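Side-chain contacts in fatty acid synthase 1, isoform A (Drosophila melanogaster, PDB 6FN6), which probably builds long-chain saturated fatty acids from acetyl-CoA and malonyl-CoA using NADPH, this chain being its dehydratase, enoylreductase and ketoreductase modifying region: residues 36-41 / 58-63; 51-56 / 168-173; 111-116 / 196-201; 120-125 / 159-164; 175-180 / 232-237. All coordinates share one frame; numbering follows the deposited sequence.

Interaction 1 (36-41 / 58-63); sequences GYMTLA and VVMENL
M38 of helix 34-48 meets M60 and L63 of strand 58-65, and each of the two strand residues takes a different part of the helix side chain. M60 is directed toward the helix: its chain is extended beyond CG, with chi2 at -170° and chi3 at -159°, and its outer end passes alongside the base of M38, where its SD lies 4.0 Å from M38 CB. The terminal methyl goes a little further and rests beside the backbone carbonyl oxygen of M38. M38 itself leaves the helix at an angle to the strand and then folds over at its last torsion (chi3 55°), which turns CE toward the isobutyl group of L63. The closest approach there is from M38 CE to L63 CD1, 3.9 Å, and the two side chains cross at about a right angle. M38 thus has M60 at its root and L63 along its outer half, from CG to CE. This is the helix-on-sheet packing of the N-terminal hotdog fold, in which a long helix is wrapped by an antiparallel sheet; M38 also touches I196 and A199, and M60 reaches I201, on strand 191-201 of the predicted C-terminal hotdog. The predicted dehydratase proton donor D175 has its side chain about 9 Å from that of M38. With an alanine at M60, the thioether reaching M38 would be gone, and a gap would probably open between helix and strand. No hydrogen bond links the two segments, so their buried union rests on thioether and aliphatic contacts, which depend on shape and have little directional preference.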
# COMPACT_ATOMS: atom_id res chain seq x y z
N GLY A 36 26.35 8.02 5.73
CA GLY A 36 26.52 9.39 6.19
C GLY A 36 25.20 9.93 6.70
O GLY A 36 25.13 10.53 7.78
N TYR A 37 24.15 9.73 5.91
CA TYR A 37 22.81 10.15 6.29
C TYR A 37 22.36 9.51 7.59
O TYR A 37 21.85 10.18 8.48
CB TYR A 37 21.81 9.79 5.19
CG TYR A 37 21.94 10.61 3.94
CD1 TYR A 37 21.62 11.96 3.93
CD2 TYR A 37 22.37 10.03 2.76
CE1 TYR A 37 21.73 12.70 2.78
CE2 TYR A 37 22.48 10.76 1.61
CZ TYR A 37 22.16 12.10 1.61
OH TYR A 37 22.28 12.81 0.44
N MET A 38 22.57 8.21 7.69
CA MET A 38 22.16 7.45 8.86
C MET A 38 22.83 8.03 10.10
O MET A 38 22.19 8.18 11.14
CB MET A 38 22.52 5.98 8.69
CG MET A 38 21.88 5.32 7.48
SD MET A 38 22.50 3.66 7.13
CE MET A 38 22.21 2.85 8.69
N THR A 39 24.10 8.38 9.98
CA THR A 39 24.85 8.97 11.08
C THR A 39 24.26 10.32 11.47
O THR A 39 24.10 10.62 12.65
CB THR A 39 26.34 9.13 10.74
OG1 THR A 39 26.90 7.84 10.47
CG2 THR A 39 27.11 9.78 11.88
N LEU A 40 23.96 11.15 10.47
CA LEU A 40 23.36 12.46 10.72
C LEU A 40 22.02 12.33 11.44
O LEU A 40 21.75 13.05 12.39
CB LEU A 40 23.17 13.22 9.40
CG LEU A 40 24.42 13.67 8.65
CD1 LEU A 40 24.02 14.51 7.44
CD2 LEU A 40 25.38 14.45 9.55
N ALA A 41 21.19 11.40 10.97
CA ALA A 41 19.90 11.15 11.60
C ALA A 41 20.11 10.64 13.02
O ALA A 41 19.41 11.03 13.95
CB ALA A 41 19.09 10.15 10.78
N VAL A 58 20.00 3.24 18.97
CA VAL A 58 18.81 3.55 18.19
C VAL A 58 18.46 2.40 17.24
O VAL A 58 19.28 1.53 16.98
CB VAL A 58 18.98 4.86 17.40
CG1 VAL A 58 19.20 6.03 18.35
CG2 VAL A 58 20.13 4.74 16.40
N VAL A 59 17.23 2.42 16.74
CA VAL A 59 16.78 1.46 15.74
C VAL A 59 16.15 2.21 14.58
O VAL A 59 15.11 2.85 14.74
CB VAL A 59 15.79 0.44 16.34
CG1 VAL A 59 15.22 -0.47 15.26
CG2 VAL A 59 16.45 -0.38 17.43
N MET A 60 16.79 2.14 13.42
CA MET A 60 16.26 2.77 12.22
C MET A 60 15.48 1.76 11.40
O MET A 60 15.85 0.59 11.34
CB MET A 60 17.39 3.37 11.39
CG MET A 60 18.27 4.32 12.16
SD MET A 60 19.41 5.23 11.12
CE MET A 60 20.62 5.72 12.33
N GLU A 61 14.39 2.21 10.78
CA GLU A 61 13.54 1.31 10.01
C GLU A 61 13.06 1.96 8.72
O GLU A 61 12.89 3.18 8.65
CB GLU A 61 12.34 0.86 10.84
CG GLU A 61 12.71 0.05 12.06
CD GLU A 61 11.51 -0.32 12.89
OE1 GLU A 61 10.87 -1.35 12.58
OE2 GLU A 61 11.19 0.41 13.85
N ASN A 62 12.84 1.13 7.70
CA ASN A 62 12.31 1.58 6.42
C ASN A 62 13.14 2.72 5.85
O ASN A 62 12.61 3.72 5.38
CB ASN A 62 10.85 2.02 6.56
CG ASN A 62 10.15 2.19 5.22
OD1 ASN A 62 10.31 1.37 4.32
ND2 ASN A 62 9.38 3.26 5.08
N LEU A 63 14.46 2.57 5.90
CA LEU A 63 15.35 3.56 5.33
C LEU A 63 15.25 3.54 3.81
O LEU A 63 15.36 2.49 3.19
CB LEU A 63 16.80 3.30 5.77
CG LEU A 63 17.13 3.68 7.21
CD1 LEU A 63 18.41 3.02 7.66
CD2 LEU A 63 17.25 5.20 7.33

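Interaction 2 (51-56 / 168-173); sequences SEFHKT and DNWISF
F53 and W170 join two pieces of backbone of unlike shape, an irregular turn at 51-56 and the start of helix 170-183, across the seam of the double hotdog of the dehydratase domain: the turn belongs to the predicted N-terminal hotdog, the helix to the C-terminal one. In the turn the chain folds back on E52, whose carbonyl oxygen accepts both K55 N and T56 OG1, one from above and one from below the carbonyl plane. The hydroxyl bond, T56 OG1 to E52 O, measures 2.6 Å, with the donor well out of that plane. On the other side N169 is the N-cap of the helix. Its OD1 takes the amide N of S172 at 2.7 Å, the N-H pointing almost exactly at it (179°), while the donor lies tilted from the amide plane of the asparagine. This fixes the first turn, from which W170 projects toward the loop. F53 has its ring in the position between backbone N and carbonyl carbon (chi1 87°), which swings it out toward the indole. The two aromatics form an offset edge-to-face pair, the edge of F53 directed at the five-membered ring of W170, with centroids 5.6 Å apart and planes at 74°. W42 of helix 34-48 meets both rings edge-to-face and thereby completes an aromatic cluster, which H206 and W166 extend around W170. The closest atoms of the pair are F53 CE2 and W170 CD1, 3.9 Å apart, with CD1 lying near the plane of the phenyl ring.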
# COMPACT_ATOMS: atom_id res chain seq x y z
N SER A 51 20.84 13.29 24.95
CA SER A 51 22.01 12.43 25.12
C SER A 51 23.07 12.65 24.05
O SER A 51 22.85 13.35 23.06
CB SER A 51 21.57 10.97 25.12
OG SER A 51 20.68 10.70 26.18
N GLU A 52 24.23 12.03 24.26
CA GLU A 52 25.29 11.99 23.26
C GLU A 52 25.05 10.78 22.37
O GLU A 52 24.65 9.72 22.85
CB GLU A 52 26.67 11.92 23.93
CG GLU A 52 27.07 13.20 24.64
CD GLU A 52 28.38 13.05 25.40
OE1 GLU A 52 28.39 12.35 26.44
OE2 GLU A 52 29.39 13.64 24.97
N PHE A 53 25.30 10.93 21.07
CA PHE A 53 24.91 9.89 20.11
C PHE A 53 25.68 8.59 20.34
O PHE A 53 25.15 7.51 20.10
CB PHE A 53 25.10 10.39 18.67
CG PHE A 53 26.47 10.16 18.12
CD1 PHE A 53 27.51 11.02 18.42
CD2 PHE A 53 26.72 9.10 17.26
CE1 PHE A 53 28.77 10.82 17.90
CE2 PHE A 53 27.98 8.89 16.74
CZ PHE A 53 29.01 9.75 17.06
N HIS A 54 26.92 8.69 20.80
CA HIS A 54 27.72 7.50 21.06
C HIS A 54 27.29 6.84 22.37
O HIS A 54 27.76 5.76 22.71
CB HIS A 54 29.22 7.83 21.09
CG HIS A 54 29.60 8.86 22.11
ND1 HIS A 54 29.54 10.21 21.86
CD2 HIS A 54 30.07 8.72 23.37
CE1 HIS A 54 29.94 10.87 22.93
NE2 HIS A 54 30.27 9.99 23.86
N LYS A 55 26.40 7.51 23.09
CA LYS A 55 25.85 6.97 24.33
C LYS A 55 24.39 6.56 24.13
O LYS A 55 23.73 6.09 25.06
CB LYS A 55 25.92 8.01 25.45
CG LYS A 55 27.33 8.37 25.92
CD LYS A 55 27.90 7.35 26.88
CE LYS A 55 29.26 7.80 27.40
NZ LYS A 55 29.17 9.05 28.20
N THR A 56 23.89 6.72 22.91
CA THR A 56 22.47 6.53 22.62
C THR A 56 22.23 5.46 21.56
O THR A 56 22.48 5.69 20.38
CB THR A 56 21.83 7.85 22.13
OG1 THR A 56 22.18 8.91 23.03
CG2 THR A 56 20.32 7.71 22.07
N ASP A 168 37.57 5.04 14.65
CA ASP A 168 36.73 5.99 15.38
C ASP A 168 35.89 6.82 14.41
O ASP A 168 35.81 8.04 14.53
CB ASP A 168 37.59 6.90 16.26
CG ASP A 168 36.77 7.66 17.29
OD1 ASP A 168 35.79 7.09 17.81
OD2 ASP A 168 37.11 8.83 17.57
N ASN A 169 35.28 6.14 13.44
CA ASN A 169 34.47 6.80 12.42
C ASN A 169 33.32 5.89 11.99
O ASN A 169 33.53 4.92 11.26
CB ASN A 169 35.34 7.18 11.22
CG ASN A 169 34.57 7.97 10.16
OD1 ASN A 169 33.55 7.52 9.66
ND2 ASN A 169 35.09 9.14 9.81
N TRP A 170 32.11 6.21 12.44
CA TRP A 170 30.95 5.36 12.18
C TRP A 170 30.53 5.37 10.72
O TRP A 170 30.08 4.35 10.20
CB TRP A 170 29.77 5.80 13.06
CG TRP A 170 29.96 5.49 14.51
CD1 TRP A 170 30.54 6.30 15.45
CD2 TRP A 170 29.59 4.28 15.19
NE1 TRP A 170 30.54 5.67 16.68
CE2 TRP A 170 29.96 4.43 16.54
CE3 TRP A 170 28.98 3.10 14.78
CZ2 TRP A 170 29.74 3.43 17.49
CZ3 TRP A 170 28.76 2.11 15.72
CH2 TRP A 170 29.14 2.28 17.06
N ILE A 171 30.67 6.51 10.05
CA ILE A 171 30.28 6.61 8.65
C ILE A 171 31.11 5.65 7.81
O ILE A 171 30.56 4.83 7.07
CB ILE A 171 30.42 8.06 8.14
CG1 ILE A 171 29.44 8.97 8.88
CG2 ILE A 171 30.20 8.12 6.62
CD1 ILE A 171 29.61 10.45 8.58
N SER A 172 32.43 5.73 7.92
CA SER A 172 33.30 4.88 7.13
C SER A 172 33.06 3.41 7.47
O SER A 172 32.97 2.56 6.59
CB SER A 172 34.77 5.24 7.35
OG SER A 172 35.26 4.70 8.56
N PHE A 173 32.96 3.13 8.77
CA PHE A 173 32.81 1.75 9.22
C PHE A 173 31.53 1.12 8.69
O PHE A 173 31.55 0.01 8.14
CB PHE A 173 32.82 1.68 10.74
CG PHE A 173 32.52 0.31 11.28
CD1 PHE A 173 33.51 -0.65 11.35
CD2 PHE A 173 31.24 -0.01 11.70
CE1 PHE A 173 33.23 -1.91 11.83
CE2 PHE A 173 30.96 -1.28 12.18
CZ PHE A 173 31.96 -2.23 12.25

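Interaction 3 (111-116 / 196-201); sequences DNEELP and IERAVI
E113 OE1 accepts from R198 NH2 at 3.1 Å in a salt bridge with an N-H...O angle of 160°. The oxygen sits in the guanidinium plane and is approached nearly along its own C-O bond, although carboxylate and guanidinium planes are turned 33° apart. E113 gets there by bending at chi2 (-70°), whereas R198 stretches out from CG to NE and meets it at about a right angle. The other terminal nitrogen, R198 NH1, has its main partner in E61 OE1, with E197 OE2 a long second one. A glutamine in place of E113 would remove the carboxylate charge, and R198 NH2 would probably be held less firmly. E197 and R198 together face R242 in a classic beta bulge of strand 191-201, in the C-terminal hotdog fold; 111-116 belongs to the connection leading there from the N-terminal hotdog. Next along the loop, E114 lays its aliphatic part against the strand, its CG being 3.9 Å from V200 CG1. Its carboxylate turns elsewhere: OE1 accepts from N202 ND2, and OE2 faces K235 NZ in a long, weak ion pair. The amide N of L115 is satisfied by E240 OE1.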
# COMPACT_ATOMS: atom_id res chain seq x y z
N ASP A 111 19.48 -4.76 23.54
CA ASP A 111 19.90 -6.15 23.45
C ASP A 111 18.79 -7.02 22.86
O ASP A 111 19.05 -7.98 22.14
CB ASP A 111 20.30 -6.69 24.83
CG ASP A 111 21.60 -6.07 25.33
OD1 ASP A 111 22.49 -5.79 24.50
OD2 ASP A 111 21.73 -5.89 26.56
N ASN A 112 17.54 -6.68 23.18
CA ASN A 112 16.40 -7.46 22.73
C ASN A 112 16.09 -7.22 21.25
O ASN A 112 15.41 -8.03 20.62
CB ASN A 112 15.16 -7.12 23.57
CG ASN A 112 15.03 -8.00 24.80
OD1 ASN A 112 15.80 -7.86 25.75
ND2 ASN A 112 14.05 -8.89 24.78
N GLU A 113 16.58 -6.11 20.71
CA GLU A 113 16.31 -5.77 19.32
C GLU A 113 17.26 -6.46 18.34
O GLU A 113 17.01 -6.46 17.13
CB GLU A 113 16.40 -4.25 19.13
CG GLU A 113 15.37 -3.46 19.92
CD GLU A 113 13.96 -3.63 19.39
OE1 GLU A 113 13.74 -3.35 18.19
OE2 GLU A 113 13.07 -4.03 20.16
N GLU A 114 18.33 -7.06 18.85
CA GLU A 114 19.33 -7.70 18.00
C GLU A 114 19.02 -9.18 17.79
O GLU A 114 18.23 -9.77 18.53
CB GLU A 114 20.72 -7.56 18.62
CG GLU A 114 21.07 -6.14 19.01
CD GLU A 114 22.57 -5.90 19.08
OE1 GLU A 114 23.12 -5.96 20.20
OE2 GLU A 114 23.19 -5.65 18.03
N LEU A 115 19.64 -9.77 16.77
CA LEU A 115 19.45 -11.19 16.48
C LEU A 115 20.59 -12.02 17.08
O LEU A 115 21.75 -11.61 17.01
CB LEU A 115 19.39 -11.43 14.96
CG LEU A 115 18.17 -10.90 14.20
CD1 LEU A 115 18.38 -11.06 12.71
CD2 LEU A 115 16.90 -11.60 14.64
N PRO A 116 20.26 -13.18 17.67
CA PRO A 116 21.29 -14.07 18.24
C PRO A 116 22.02 -14.87 17.17
O PRO A 116 21.68 -16.03 16.94
CB PRO A 116 20.48 -14.98 19.17
CG PRO A 116 19.15 -15.07 18.52
CD PRO A 116 18.90 -13.73 17.88
N ILE A 196 17.05 0.03 3.25
CA ILE A 196 17.48 -0.82 4.35
C ILE A 196 16.28 -0.97 5.27
O ILE A 196 15.76 0.02 5.79
CB ILE A 196 18.70 -0.24 5.10
CG1 ILE A 196 19.84 0.02 4.13
CG2 ILE A 196 19.14 -1.21 6.19
CD1 ILE A 196 21.07 0.66 4.76
N GLU A 197 15.83 -2.20 5.45
CA GLU A 197 14.63 -2.47 6.24
C GLU A 197 14.85 -2.13 7.71
O GLU A 197 14.02 -1.47 8.33
CB GLU A 197 14.21 -3.93 6.09
CG GLU A 197 12.95 -4.30 6.87
CD GLU A 197 13.23 -5.20 8.06
OE1 GLU A 197 13.91 -6.23 7.87
OE2 GLU A 197 12.77 -4.88 9.18
N ARG A 198 15.97 -2.58 8.26
CA ARG A 198 16.26 -2.35 9.67
C ARG A 198 17.75 -2.19 9.93
O ARG A 198 18.58 -2.93 9.39
CB ARG A 198 15.70 -3.50 10.51
CG ARG A 198 15.57 -3.20 11.99
CD ARG A 198 15.10 -4.43 12.75
NE ARG A 198 14.42 -4.09 14.00
CZ ARG A 198 13.11 -3.83 14.09
NH1 ARG A 198 12.34 -3.87 13.02
NH2 ARG A 198 12.58 -3.53 15.27
N ALA A 199 18.09 -1.21 10.76
CA ALA A 199 19.47 -0.97 11.16
C ALA A 199 19.55 -0.78 12.66
O ALA A 199 19.17 0.26 13.19
CB ALA A 199 20.03 0.24 10.43
N VAL A 200 20.06 -1.80 13.36
CA VAL A 200 20.20 -1.74 14.81
C VAL A 200 21.60 -1.28 15.17
O VAL A 200 22.59 -1.89 14.76
CB VAL A 200 19.89 -3.10 15.45
CG1 VAL A 200 19.89 -2.99 16.97
CG2 VAL A 200 18.55 -3.63 14.96
N ILE A 201 21.69 -0.20 15.94
CA ILE A 201 22.97 0.35 16.36
C ILE A 201 23.07 0.27 17.88
O ILE A 201 22.23 0.82 18.61
CB ILE A 201 23.15 1.79 15.86
CG1 ILE A 201 22.94 1.84 14.34
CG2 ILE A 201 24.54 2.30 16.23
CD1 ILE A 201 22.93 3.24 13.77

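Interaction 4 (120-125 / 159-164); sequences QTPSAV and ASTGKL
T161 sets its methyl against P122 by way of chi1 (-175°): with OG1 opposite the backbone N, CG2 falls between that nitrogen and the carbonyl carbon and faces the proline. This methyl sits against the CA, CB and CG side of the ring, T161 CG2 lying 3.5 Å from P122 CA and 3.7 Å from P122 CB, and the two side chains cross obliquely. Q120, extended beyond CG (chi2 170°), carries its amide toward S160, the residue before T161. There Q120 NE2 comes within 3.0 Å of S160 O, yet the angle is too poor for a hydrogen bond; this nitrogen donates instead to W227 O and Q226 OE1 on strand 223-228. The arrangement lays the loop 120-125, which leads into the C-terminal hotdog, over the start of strand 161-164. D156 ties the two segments together from outside: its OD2 accepts from both S160 OG and S123 N, while OD1 takes the amide N of T161. T161 OG1 has a weak hydrogen bond with Q226 NE2. With no hydrogen bond made directly between the segments, one methyl-on-proline contact is supplemented by polar groups that share third parties, so the loop is probably held at the surface as much by D156 and strand 223-228 as by the strand it covers.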
# COMPACT_ATOMS: atom_id res chain seq x y z
N GLN A 120 30.14 -17.38 11.24
CA GLN A 120 30.17 -18.40 10.20
C GLN A 120 31.59 -18.93 10.00
O GLN A 120 32.56 -18.23 10.30
CB GLN A 120 29.62 -17.85 8.88
CG GLN A 120 28.14 -17.53 8.90
CD GLN A 120 27.69 -16.77 7.67
OE1 GLN A 120 26.94 -17.29 6.84
NE2 GLN A 120 28.15 -15.53 7.54
N THR A 121 31.70 -20.15 9.49
CA THR A 121 33.00 -20.71 9.16
C THR A 121 33.47 -20.14 7.82
O THR A 121 32.76 -20.24 6.83
CB THR A 121 32.96 -22.25 9.07
OG1 THR A 121 32.36 -22.80 10.24
CG2 THR A 121 34.36 -22.81 8.91
N PRO A 122 34.68 -19.53 7.80
CA PRO A 122 35.15 -18.95 6.53
C PRO A 122 35.17 -19.95 5.38
O PRO A 122 35.45 -21.13 5.59
CB PRO A 122 36.57 -18.49 6.87
CG PRO A 122 36.57 -18.27 8.34
CD PRO A 122 35.63 -19.31 8.90
N SER A 123 34.88 -19.47 4.18
CA SER A 123 34.91 -20.30 2.98
C SER A 123 36.35 -20.60 2.59
O SER A 123 37.20 -19.71 2.57
CB SER A 123 34.18 -19.62 1.83
OG SER A 123 34.20 -20.43 0.66
N ALA A 124 36.62 -21.86 2.27
CA ALA A 124 37.96 -22.29 1.88
C ALA A 124 37.96 -22.83 0.45
O ALA A 124 38.83 -23.61 0.07
CB ALA A 124 38.47 -23.34 2.84
N VAL A 125 36.97 -22.42 -0.34
CA VAL A 125 36.84 -22.86 -1.72
C VAL A 125 37.96 -22.27 -2.56
O VAL A 125 38.43 -22.89 -3.52
CB VAL A 125 35.46 -22.51 -2.30
CG1 VAL A 125 35.36 -22.89 -3.77
CG2 VAL A 125 34.37 -23.21 -1.51
N ALA A 159 32.77 -13.71 0.34
CA ALA A 159 32.34 -12.60 1.18
C ALA A 159 31.19 -13.01 2.10
O ALA A 159 30.17 -12.33 2.18
CB ALA A 159 31.93 -11.41 0.32
N SER A 160 31.36 -14.14 2.78
CA SER A 160 30.41 -14.59 3.79
C SER A 160 30.91 -14.15 5.16
O SER A 160 30.12 -13.88 6.06
CB SER A 160 30.23 -16.10 3.74
OG SER A 160 31.43 -16.77 4.07
N THR A 161 32.23 -14.09 5.30
CA THR A 161 32.85 -13.58 6.51
C THR A 161 34.04 -12.69 6.13
O THR A 161 34.56 -12.79 5.02
CB THR A 161 33.32 -14.72 7.44
OG1 THR A 161 33.81 -14.17 8.67
CG2 THR A 161 34.42 -15.54 6.78
N GLY A 162 34.44 -11.82 7.05
CA GLY A 162 35.56 -10.93 6.81
C GLY A 162 35.86 -10.06 8.00
O GLY A 162 35.37 -10.32 9.11
N LYS A 163 36.65 -9.02 7.79
CA LYS A 163 37.02 -8.11 8.87
C LYS A 163 37.04 -6.65 8.41
O LYS A 163 37.42 -6.34 7.27
CB LYS A 163 38.38 -8.50 9.45
CG LYS A 163 38.37 -9.84 10.17
CD LYS A 163 39.05 -9.76 11.53
CE LYS A 163 38.56 -10.86 12.46
NZ LYS A 163 38.70 -12.21 11.85
N LEU A 164 36.61 -5.76 9.29
CA LEU A 164 36.57 -4.32 9.02
C LEU A 164 37.36 -3.57 10.08
O LEU A 164 37.24 -3.86 11.27
CB LEU A 164 35.13 -3.82 8.98
CG LEU A 164 34.11 -4.73 8.28
CD1 LEU A 164 32.70 -4.23 8.50
CD2 LEU A 164 34.42 -4.84 6.80

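Interaction 5 (175-180 / 232-237); sequences DTMLQF and NVIKSA
M177, on helix 170-183, fills the space in front of I234 and S236 of strand 233-236, and nearly all of the close packing falls to this one side chain. Its chain runs out straight and bends at the last torsion (chi3 63°), bringing CE over the strand backbone between the two residues. CE is 3.9 Å from I234 CG2 and equally 3.9 Å from S236 CB, and its nearest polar neighbours are I234 O and S236 N, at 3.6 and 3.7 Å. I234 answers from the other direction: CG2, opposite its own backbone N, approaches the helix backbone, 3.7 Å from M177 O. Of the S236 side chain it is CB that meets the methionine; OG is hydrogen-bonded to P224 O. Away from this centre the contact thins. L178 and F180, further along the helix, approach the strand only loosely. K235 points the opposite way on the partly exposed face, where its NZ forms a salt bridge with E240. D175, the predicted proton donor of the dehydratase, opens the helical segment but lies far from the strand. The axes of 175-180 and 233-236 come within 9.2 Å, at 135° between their directions, in keeping with the central helix of a hotdog fold lying across its sheet. On that sheet M177 also rests on V239 and L241 of strand 239-248, I234 touches W227 and L244, and F180 leans on V225 and W227 of strand 223-228, so strand 233-236 and its two neighbours all press against the same helix.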
# COMPACT_ATOMS: atom_id res chain seq x y z
N ASP A 175 29.84 2.08 6.19
CA ASP A 175 29.94 2.02 4.74
C ASP A 175 30.65 0.74 4.29
O ASP A 175 30.21 0.09 3.34
CB ASP A 175 30.69 3.24 4.19
CG ASP A 175 30.71 3.27 2.67
OD1 ASP A 175 29.64 3.09 2.05
OD2 ASP A 175 31.80 3.48 2.09
N THR A 176 31.74 0.38 4.96
CA THR A 176 32.48 -0.83 4.61
C THR A 176 31.61 -2.07 4.79
O THR A 176 31.84 -3.09 4.14
CB THR A 176 33.77 -0.97 5.43
OG1 THR A 176 33.48 -0.90 6.83
CG2 THR A 176 34.76 0.12 5.07
N MET A 177 30.62 -1.99 5.68
CA MET A 177 29.65 -3.07 5.83
C MET A 177 28.81 -3.20 4.56
O MET A 177 28.46 -4.31 4.15
CB MET A 177 28.74 -2.83 7.03
CG MET A 177 29.47 -2.80 8.37
SD MET A 177 28.36 -2.57 9.78
CE MET A 177 27.37 -4.06 9.68
N LEU A 178 28.47 -2.07 3.94
CA LEU A 178 27.73 -2.08 2.68
C LEU A 178 28.62 -2.54 1.53
O LEU A 178 28.17 -3.27 0.65
CB LEU A 178 27.15 -0.70 2.38
CG LEU A 178 26.29 -0.05 3.46
CD1 LEU A 178 25.63 1.21 2.92
CD2 LEU A 178 25.25 -1.02 3.99
N GLN A 179 29.87 -2.10 1.55
CA GLN A 179 30.84 -2.55 0.57
C GLN A 179 30.93 -4.07 0.61
O GLN A 179 30.94 -4.74 -0.42
CB GLN A 179 32.22 -1.94 0.83
CG GLN A 179 32.26 -0.43 0.77
CD GLN A 179 33.64 0.11 1.09
OE1 GLN A 179 34.59 -0.65 1.24
NE2 GLN A 179 33.75 1.43 1.19
N PHE A 180 30.99 -4.60 1.83
CA PHE A 180 31.16 -6.03 2.03
C PHE A 180 30.00 -6.82 1.45
O PHE A 180 30.19 -7.90 0.89
CB PHE A 180 31.31 -6.34 3.52
CG PHE A 180 31.59 -7.78 3.80
CD1 PHE A 180 32.87 -8.29 3.69
CD2 PHE A 180 30.56 -8.63 4.16
CE1 PHE A 180 33.12 -9.62 3.94
CE2 PHE A 180 30.81 -9.96 4.42
CZ PHE A 180 32.09 -10.46 4.31
N ASN A 232 19.28 -12.45 5.01
CA ASN A 232 19.64 -11.13 4.49
C ASN A 232 20.04 -10.18 5.61
O ASN A 232 19.36 -9.18 5.86
CB ASN A 232 18.49 -10.53 3.68
CG ASN A 232 18.90 -9.31 2.88
OD1 ASN A 232 19.91 -8.66 3.19
ND2 ASN A 232 18.14 -8.98 1.85
N VAL A 233 21.16 -10.47 6.27
CA VAL A 233 21.65 -9.64 7.36
C VAL A 233 23.16 -9.43 7.27
O VAL A 233 23.91 -10.36 6.99
CB VAL A 233 21.27 -10.26 8.73
CG1 VAL A 233 21.84 -9.42 9.88
CG2 VAL A 233 19.77 -10.38 8.87
N ILE A 234 23.58 -8.19 7.48
CA ILE A 234 25.00 -7.86 7.59
C ILE A 234 25.25 -7.46 9.04
O ILE A 234 24.71 -6.47 9.51
CB ILE A 234 25.41 -6.72 6.64
CG1 ILE A 234 24.93 -6.99 5.21
CG2 ILE A 234 26.92 -6.54 6.64
CD1 ILE A 234 24.65 -5.72 4.44
N LYS A 235 26.07 -8.24 9.74
CA LYS A 235 26.31 -7.98 11.16
C LYS A 235 27.79 -7.84 11.50
O LYS A 235 28.60 -8.70 11.18
CB LYS A 235 25.70 -9.11 12.00
CG LYS A 235 25.61 -8.79 13.48
CD LYS A 235 24.74 -9.78 14.22
CE LYS A 235 24.69 -9.46 15.71
NZ LYS A 235 24.25 -8.06 15.98
N SER A 236 28.13 -6.73 12.15
CA SER A 236 29.49 -6.50 12.62
C SER A 236 29.47 -5.69 13.91
O SER A 236 29.06 -4.53 13.92
CB SER A 236 30.32 -5.79 11.56
OG SER A 236 31.66 -5.61 12.00
N ALA A 237 29.93 -6.31 15.00
CA ALA A 237 29.99 -5.67 16.30
C ALA A 237 28.62 -5.09 16.69
O ALA A 237 27.65 -5.84 16.84
CB ALA A 237 31.06 -4.58 16.30

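Overall arrangement
From the N terminus, interaction 1 closes first, joining helix 34-48 to strand 58-65 within the N-terminal hotdog. Interaction 2 opens inside that loop, at 51-56, so the two cross; it closes only at 168-173 and ties the first hotdog to the second. Interaction 3 opens at 111-116 and closes at 196-201, crossing interaction 2; strand 191-201 pairs with strand 58-65, where the two halves meet. Interaction 4, a local closure of 120-125 on 159-164, nests inside the loops of both. Interaction 5 starts on the helix where interaction 2 ended and closes last, at 232-237, crossing interaction 3 and joining helix 170-183 to strand 233-236 within the C-terminal hotdog.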